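Local coordinates for protein glutathione S-transferase-3 (Necator americanus, PDB 3W8S) that binds glutathione and probably catalyses its conjugation through sulfur to electrophilic compounds, as a sigma-class transferase of the detoxifying kind, at residues Ile32-His36 with Asp37-Lys41; Asn44-Phe48 with Gly49-Val53; Glu118-Ser121 with Asn122-Leu126. All coordinates share one frame; numbering follows the deposited sequence.

Contact 1: Ile32-His36 with Asp37-Lys41; sequences IRLSH and DEWPK. With GSH (glutathione), chain B.
Leu34 sets CD1 4.0 Å from CE3 of Trp39, near the plane of the indole at its edge, in the thioredoxin-like domain where strand 30-34 turns into helix 39-42. At another point of the rim Trp39 NE1 donates to O31 of glutathione at 2.9 Å. That acceptor lies in the ring plane, so the wide apolar indole can be packed on protein while its single N-H reads the glycyl carboxylate. Phe9 meets the ring edge-to-face, and Met46 and Leu51 also pack on it. Trp39 CG lies opposite its own backbone N (chi1 169°), carrying the indole to the ligand.

Behind the indole the turn is tied in the reciprocal pattern of a capping box. Serine suits the first position because the short Ser35 OG, tucked between its own backbone N and C, accepts from Glu38 N at 3.1 Å. Two weak bonds, from Trp39 N to Ser35 O and to His36 O, add to the winding. Glutamate has the length to complete the pattern: its chain, extended beyond CG, crosses Leu34 at about a right angle, and Glu38 OE2 takes the Ser35 N-H on its anti lone pair at 3.1 Å, nearly straight at 169°.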
# COMPACT_ATOMS: atom_id res chain seq x y z
N ILE A 32 -14.30 -6.24 -17.03
CA ILE A 32 -13.71 -5.98 -18.36
C ILE A 32 -12.30 -6.55 -18.36
O ILE A 32 -11.52 -6.30 -17.40
CB ILE A 32 -13.68 -4.48 -18.62
CG1 ILE A 32 -15.13 -3.94 -18.67
CG2 ILE A 32 -12.87 -4.17 -19.88
CD1 ILE A 32 -15.20 -2.44 -18.56
N ARG A 33 -11.98 -7.36 -19.37
CA ARG A 33 -10.72 -8.08 -19.35
C ARG A 33 -10.05 -7.78 -20.71
O ARG A 33 -10.53 -8.22 -21.73
CB ARG A 33 -10.94 -9.59 -19.14
CG ARG A 33 -11.25 -9.96 -17.67
CD ARG A 33 -11.67 -11.42 -17.56
NE ARG A 33 -12.21 -11.70 -16.22
CZ ARG A 33 -11.68 -12.58 -15.37
NH1 ARG A 33 -10.59 -13.30 -15.73
NH2 ARG A 33 -12.26 -12.76 -14.15
N LEU A 34 -9.00 -6.97 -20.71
CA LEU A 34 -8.40 -6.53 -21.98
C LEU A 34 -7.33 -7.50 -22.40
O LEU A 34 -6.60 -8.03 -21.53
CB LEU A 34 -7.77 -5.15 -21.81
CG LEU A 34 -8.63 -4.00 -21.31
CD1 LEU A 34 -7.81 -2.71 -21.18
CD2 LEU A 34 -9.76 -3.83 -22.34
N SER A 35 -7.20 -7.71 -23.72
CA SER A 35 -6.18 -8.60 -24.25
C SER A 35 -4.89 -7.86 -24.25
O SER A 35 -4.84 -6.60 -24.25
CB SER A 35 -6.49 -9.01 -25.72
OG SER A 35 -6.47 -7.86 -26.58
N HIS A 36 -3.81 -8.63 -24.32
CA HIS A 36 -2.46 -8.03 -24.48
C HIS A 36 -2.43 -7.13 -25.74
O HIS A 36 -1.89 -6.04 -25.72
CB HIS A 36 -1.39 -9.16 -24.52
CG HIS A 36 -0.02 -8.71 -24.94
ND1 HIS A 36 0.92 -8.23 -24.04
CD2 HIS A 36 0.58 -8.66 -26.16
CE1 HIS A 36 2.02 -7.89 -24.69
NE2 HIS A 36 1.85 -8.15 -25.98
N ASP A 37 -3.09 -7.52 -26.82
CA ASP A 37 -2.90 -6.77 -28.05
C ASP A 37 -3.60 -5.45 -28.03
O ASP A 37 -3.15 -4.51 -28.66
CB ASP A 37 -3.40 -7.55 -29.28
CG ASP A 37 -2.46 -8.64 -29.69
OD1 ASP A 37 -1.33 -8.76 -29.14
OD2 ASP A 37 -2.89 -9.42 -30.56
N GLU A 38 -4.74 -5.36 -27.38
CA GLU A 38 -5.42 -4.11 -27.35
C GLU A 38 -4.96 -3.12 -26.24
O GLU A 38 -5.38 -1.97 -26.24
CB GLU A 38 -6.89 -4.35 -27.26
CG GLU A 38 -7.44 -4.62 -25.89
CD GLU A 38 -8.89 -5.11 -26.03
OE1 GLU A 38 -9.64 -4.50 -26.84
OE2 GLU A 38 -9.25 -6.11 -25.33
N TRP A 39 -4.15 -3.61 -25.31
CA TRP A 39 -3.73 -2.83 -24.12
C TRP A 39 -3.14 -1.46 -24.47
O TRP A 39 -3.58 -0.47 -23.92
CB TRP A 39 -2.76 -3.67 -23.25
CG TRP A 39 -2.07 -2.88 -22.16
CD1 TRP A 39 -0.68 -2.85 -21.92
CD2 TRP A 39 -2.67 -2.06 -21.15
NE1 TRP A 39 -0.41 -2.02 -20.83
CE2 TRP A 39 -1.61 -1.51 -20.37
CE3 TRP A 39 -4.01 -1.65 -20.87
CZ2 TRP A 39 -1.84 -0.67 -19.26
CZ3 TRP A 39 -4.23 -0.79 -19.78
CH2 TRP A 39 -3.16 -0.31 -18.99
N PRO A 40 -2.24 -1.39 -25.49
CA PRO A 40 -1.61 -0.10 -25.77
C PRO A 40 -2.63 0.89 -26.21
O PRO A 40 -2.42 2.08 -26.04
CB PRO A 40 -0.68 -0.41 -26.97
CG PRO A 40 -0.24 -1.83 -26.68
CD PRO A 40 -1.50 -2.51 -26.15
N LYS A 41 -3.73 0.44 -26.81
CA LYS A 41 -4.77 1.40 -27.18
C LYS A 41 -5.52 2.07 -25.96
O LYS A 41 -5.96 3.22 -26.05
CB LYS A 41 -5.74 0.73 -28.18
CG LYS A 41 -7.01 1.48 -28.47
CD LYS A 41 -7.71 0.86 -29.69
CE LYS A 41 -8.87 1.72 -30.18
NZ LYS A 41 -9.30 1.28 -31.55
N1 GSH B . 0.39 -1.08 -7.34
CA1 GSH B . -0.42 -1.35 -8.52
C1 GSH B . -1.74 -1.98 -8.07
O11 GSH B . -2.78 -1.82 -8.73
O12 GSH B . -1.73 -2.64 -7.01
CB1 GSH B . 0.30 -2.29 -9.50
CG1 GSH B . -0.49 -2.33 -10.83
CD1 GSH B . 0.20 -3.24 -11.85
OE1 GSH B . 1.26 -3.81 -11.60
N2 GSH B . -0.36 -3.35 -13.06
CA2 GSH B . 0.16 -4.21 -14.10
C2 GSH B . 0.03 -3.49 -15.41
O2 GSH B . -0.98 -2.84 -15.64
CB2 GSH B . -0.70 -5.49 -14.13
SG2 GSH B . 0.04 -6.76 -15.17
N3 GSH B . 1.03 -3.62 -16.31
CA3 GSH B . 0.87 -3.11 -17.66
C3 GSH B . 1.69 -1.85 -17.86
O31 GSH B . 1.62 -1.26 -18.95
O32 GSH B . 2.41 -1.41 -16.94

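Contact 2: Asn44-Phe48 with Gly49-Val53; sequences NEMPF and GQLPV. With GSH (glutathione), chain B.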
# COMPACT_ATOMS: atom_id res chain seq x y z
N ASN A 44 -3.63 4.65 -22.01
CA ASN A 44 -3.74 6.08 -21.79
C ASN A 44 -4.95 6.49 -20.95
O ASN A 44 -4.96 7.57 -20.36
CB ASN A 44 -3.79 6.81 -23.18
CG ASN A 44 -5.13 6.61 -23.88
OD1 ASN A 44 -6.05 7.33 -23.64
ND2 ASN A 44 -5.23 5.61 -24.72
N GLU A 45 -6.01 5.69 -20.97
CA GLU A 45 -7.21 6.07 -20.18
C GLU A 45 -7.05 5.77 -18.70
O GLU A 45 -7.87 6.20 -17.87
CB GLU A 45 -8.44 5.30 -20.65
CG GLU A 45 -8.77 5.51 -22.12
CD GLU A 45 -9.88 4.55 -22.55
OE1 GLU A 45 -10.49 3.93 -21.66
OE2 GLU A 45 -10.14 4.38 -23.75
N MET A 46 -5.98 5.09 -18.33
CA MET A 46 -5.84 4.73 -16.92
C MET A 46 -5.05 5.79 -16.14
O MET A 46 -4.01 6.20 -16.58
CB MET A 46 -5.20 3.36 -16.83
CG MET A 46 -5.81 2.36 -17.84
SD MET A 46 -7.65 2.18 -17.59
CE MET A 46 -8.07 1.23 -19.09
N PRO A 47 -5.50 6.15 -14.94
CA PRO A 47 -4.79 7.19 -14.18
C PRO A 47 -3.27 7.02 -14.05
O PRO A 47 -2.57 8.03 -14.14
CB PRO A 47 -5.47 7.14 -12.81
CG PRO A 47 -6.91 6.68 -13.15
CD PRO A 47 -6.64 5.57 -14.18
N PHE A 48 -2.77 5.81 -13.81
CA PHE A 48 -1.29 5.65 -13.77
C PHE A 48 -0.77 4.72 -14.87
O PHE A 48 0.29 4.13 -14.70
CB PHE A 48 -0.79 5.23 -12.39
CG PHE A 48 -1.41 6.04 -11.24
CD1 PHE A 48 -1.17 7.40 -11.11
CD2 PHE A 48 -2.23 5.41 -10.28
CE1 PHE A 48 -1.73 8.17 -10.06
CE2 PHE A 48 -2.78 6.13 -9.20
CZ PHE A 48 -2.56 7.53 -9.10
N GLY A 49 -1.48 4.66 -16.00
CA GLY A 49 -1.07 3.83 -17.18
C GLY A 49 -1.08 2.35 -16.80
O GLY A 49 -0.40 1.55 -17.48
N GLN A 50 -1.83 1.93 -15.75
CA GLN A 50 -1.77 0.50 -15.32
C GLN A 50 -3.16 -0.06 -14.90
O GLN A 50 -4.10 0.70 -14.77
CB GLN A 50 -0.75 0.30 -14.17
CG GLN A 50 0.71 0.56 -14.65
CD GLN A 50 1.68 -0.02 -13.69
OE1 GLN A 50 1.72 0.39 -12.50
NE2 GLN A 50 2.46 -1.02 -14.15
N LEU A 51 -3.26 -1.39 -14.64
CA LEU A 51 -4.52 -2.01 -14.25
C LEU A 51 -4.25 -2.70 -12.95
O LEU A 51 -3.11 -3.10 -12.72
CB LEU A 51 -4.97 -2.97 -15.37
CG LEU A 51 -5.31 -2.30 -16.72
CD1 LEU A 51 -5.64 -3.42 -17.72
CD2 LEU A 51 -6.45 -1.29 -16.62
N PRO A 52 -5.29 -2.90 -12.09
CA PRO A 52 -6.71 -2.66 -12.41
C PRO A 52 -7.15 -1.19 -12.24
O PRO A 52 -6.52 -0.42 -11.48
CB PRO A 52 -7.49 -3.50 -11.34
CG PRO A 52 -6.49 -3.58 -10.19
CD PRO A 52 -5.11 -3.68 -10.85
N VAL A 53 -8.26 -0.85 -12.90
CA VAL A 53 -8.92 0.45 -12.71
C VAL A 53 -10.42 0.19 -12.49
O VAL A 53 -11.05 -0.56 -13.23
CB VAL A 53 -8.72 1.38 -13.92
CG1 VAL A 53 -9.61 2.67 -13.80
CG2 VAL A 53 -7.25 1.80 -14.03
N1 GSH B . 0.39 -1.08 -7.34
CA1 GSH B . -0.42 -1.35 -8.52
C1 GSH B . -1.74 -1.98 -8.07
O11 GSH B . -2.78 -1.82 -8.73
O12 GSH B . -1.73 -2.64 -7.01
CB1 GSH B . 0.30 -2.29 -9.50
CG1 GSH B . -0.49 -2.33 -10.83
CD1 GSH B . 0.20 -3.24 -11.85
OE1 GSH B . 1.26 -3.81 -11.60
N2 GSH B . -0.36 -3.35 -13.06
CA2 GSH B . 0.16 -4.21 -14.10
C2 GSH B . 0.03 -3.49 -15.41
O2 GSH B . -0.98 -2.84 -15.64
CB2 GSH B . -0.70 -5.49 -14.13
SG2 GSH B . 0.04 -6.76 -15.17
N3 GSH B . 1.03 -3.62 -16.31
CA3 GSH B . 0.87 -3.11 -17.66
C3 GSH B . 1.69 -1.85 -17.86
O31 GSH B . 1.62 -1.26 -18.95
O32 GSH B . 2.41 -1.41 -16.94
O HOH W 1 -3.50 3.18 -13.50
O HOH W 2 2.31 3.46 -13.09
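One water oxygen is gripped by two backbone N-H groups, from Phe48 N at 2.7 Å and from Gln50 N at 3.1 Å, and so ties the end of a type I beta turn, Met46 to Gly49, to the residue that follows it. The turn stands ahead of the cis-proline loop of the thioredoxin fold, the part of a glutathione transferase that holds the peptide backbone of its ligand. Gly49 N closes it on Met46 O at 3.0 Å, the N-H nearly straight but the donor well above the carbonyl plane. Glycine suits the following bend because its phi is positive, 64°, which by itself favours this residue. Proline at Pro47, its phi fixed by the ring, fits the second position of the turn.

Beyond the glycine the chain opens out along glutathione. Leu51 N donates to O2 of glutathione at 2.9 Å and Leu51 O accepts from N2 of glutathione at 2.8 Å, a strand-like pair that recognises the cysteinyl unit. The peptide before Pro52 is cis, as in the thioredoxin fold generally, where it presents the preceding residue for this pairing. The Gln50 side chain, extended beyond CG, reaches the glycyl end, and its NE2 donates to O32 of glutathione at 2.8 Å. Lys43 and Ser64 also hydrogen-bond to the ligand, as does Asp97 of the second subunit.

On the inner side Met46 fills the space between loop and sheet. Its chain bends at CG (chi2 -58°), which a flexible methionine permits, and lays the sulfur obliquely across two branched residues: Met46 SD lies 3.8 Å from CD2 of Leu51 and 3.6 Å from CG2 of Val53.

Contact 3: Glu118-Ser121 with Asn122-Leu126; sequences EKLS and NEVFL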
# COMPACT_ATOMS: atom_id res chain seq x y z
N GLU A 118 12.67 -24.40 -8.82
CA GLU A 118 12.73 -25.11 -7.56
C GLU A 118 13.59 -24.40 -6.53
O GLU A 118 13.23 -24.35 -5.34
CB GLU A 118 13.12 -26.61 -7.73
CG GLU A 118 12.79 -27.39 -6.47
CD GLU A 118 13.17 -28.87 -6.53
OE1 GLU A 118 13.43 -29.40 -7.60
OE2 GLU A 118 13.18 -29.52 -5.47
N LYS A 119 14.73 -23.84 -6.98
CA LYS A 119 15.64 -23.12 -6.07
C LYS A 119 14.95 -21.85 -5.49
O LYS A 119 15.04 -21.58 -4.30
CB LYS A 119 16.91 -22.72 -6.81
CG LYS A 119 17.95 -21.98 -5.97
CD LYS A 119 19.29 -22.09 -6.67
CE LYS A 119 20.17 -20.87 -6.46
NZ LYS A 119 21.02 -21.15 -5.27
N LEU A 120 14.30 -21.08 -6.36
CA LEU A 120 13.52 -19.88 -5.99
C LEU A 120 12.39 -20.21 -5.03
O LEU A 120 12.17 -19.49 -4.06
CB LEU A 120 12.97 -19.19 -7.26
CG LEU A 120 14.05 -18.38 -7.97
CD1 LEU A 120 13.64 -18.08 -9.42
CD2 LEU A 120 14.41 -17.10 -7.23
N SER A 121 11.74 -21.33 -5.26
CA SER A 121 10.77 -21.81 -4.35
C SER A 121 11.37 -22.06 -2.95
O SER A 121 10.81 -21.59 -1.94
CB SER A 121 10.15 -23.08 -4.90
OG SER A 121 9.08 -23.48 -4.02
N ASN A 122 12.50 -22.78 -2.90
CA ASN A 122 13.16 -23.21 -1.65
C ASN A 122 13.76 -21.99 -0.94
O ASN A 122 13.70 -21.88 0.30
CB ASN A 122 14.36 -24.20 -1.93
CG ASN A 122 13.92 -25.57 -2.41
OD1 ASN A 122 12.77 -26.00 -2.22
ND2 ASN A 122 14.86 -26.27 -3.09
N GLU A 123 14.31 -21.08 -1.71
CA GLU A 123 15.09 -20.00 -1.11
C GLU A 123 14.34 -18.70 -0.96
O GLU A 123 14.69 -17.91 -0.14
CB GLU A 123 16.35 -19.68 -1.94
CG GLU A 123 17.29 -20.85 -2.00
CD GLU A 123 18.64 -20.53 -2.66
OE1 GLU A 123 18.95 -19.36 -2.99
OE2 GLU A 123 19.43 -21.48 -2.78
N VAL A 124 13.38 -18.45 -1.82
CA VAL A 124 12.69 -17.14 -1.80
C VAL A 124 11.23 -17.34 -1.34
O VAL A 124 10.79 -16.73 -0.36
CB VAL A 124 12.74 -16.41 -3.17
CG1 VAL A 124 11.90 -15.10 -3.13
CG2 VAL A 124 14.20 -16.04 -3.52
N PHE A 125 10.47 -18.17 -2.03
CA PHE A 125 9.08 -18.24 -1.74
C PHE A 125 8.75 -18.81 -0.35
O PHE A 125 8.01 -18.22 0.48
CB PHE A 125 8.35 -19.04 -2.83
CG PHE A 125 6.88 -19.15 -2.56
CD1 PHE A 125 6.04 -18.01 -2.66
CD2 PHE A 125 6.31 -20.32 -2.15
CE1 PHE A 125 4.66 -18.05 -2.38
CE2 PHE A 125 4.92 -20.37 -1.84
CZ PHE A 125 4.09 -19.23 -1.97
N LEU A 126 9.22 -20.03 -0.08
CA LEU A 126 8.83 -20.66 1.17
C LEU A 126 9.36 -19.93 2.46
O LEU A 126 8.62 -19.77 3.40
CB LEU A 126 9.23 -22.17 1.18
CG LEU A 126 8.25 -23.01 0.29
CD1 LEU A 126 8.82 -24.43 -0.08
CD2 LEU A 126 6.83 -23.07 0.87
O HOH W 3 10.07 -25.90 -2.88
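The flat amide of Asn122 has Glu118 O directly over one face, 3.2 Å from its CG, and its plane is turned 72° from the Glu118 carboxylate. At the rim of the amide Asn122 OD1 accepts from a water at 2.8 Å, and the same water lies 2.9 Å from Ser121 OG, bridging two short polar side chains. For the second flat group, a fully extended chi1 (180°) carries the Phe125 ring off the helix; it stacks on Phe105 and meets Phe167 edge-to-face, so an aromatic suits this buried position between helices 103-109 and 155-170.

All of this hangs on the first turns of helix 117-143, which widen locally into a pi-type turn. Leu120 O is the branching point: it accepts from Val124 N at 2.8 Å, tilted from the carbonyl plane, and from Phe125 N at 3.0 Å, in that plane. The longer spacing then continues, Leu126 N reaching Ser121 O at 2.9 Å, nearly straight. Leu120 and Val124 lie side by side, Leu120 CD2 3.9 Å from Val124 CG2, with Leu120 also packed on helix 103-109.

Four residues apart on the exposed side, Lys119 and Glu123 form a salt bridge. Lys119 bends along its outer chain to bring NZ 3.0 Å from Glu123 OE2, on the syn side but 35° out of the carboxylate plane. Long flexible chains can pair in this way over one turn with solvent about them, so the bond is probably modest in strength. An exposed flank thus carries the charge pair and a different flank the water bridge, while Phe125 and Leu120 turn to the neighbouring helices.

In the fold
From the N terminus the three contacts follow in series; none encloses or crosses another. Contact 1 closes the turn from strand 30-34 into helix 39-42, and contact 2 the bends of the loop that leads from that helix to strand 53-56. Their centres are about 12 Å apart, and the two touch directly where the indole of contact 1 lies on the loop of contact 2, together making one wall of the glutathione site in the N-terminal domain. Contact 3 lies far along the chain in the all-helical C-terminal domain, its nearest atoms about 21 Å from contact 1 and 19 Å from contact 2, where it joins the start of helix 117-143 to its neighbours.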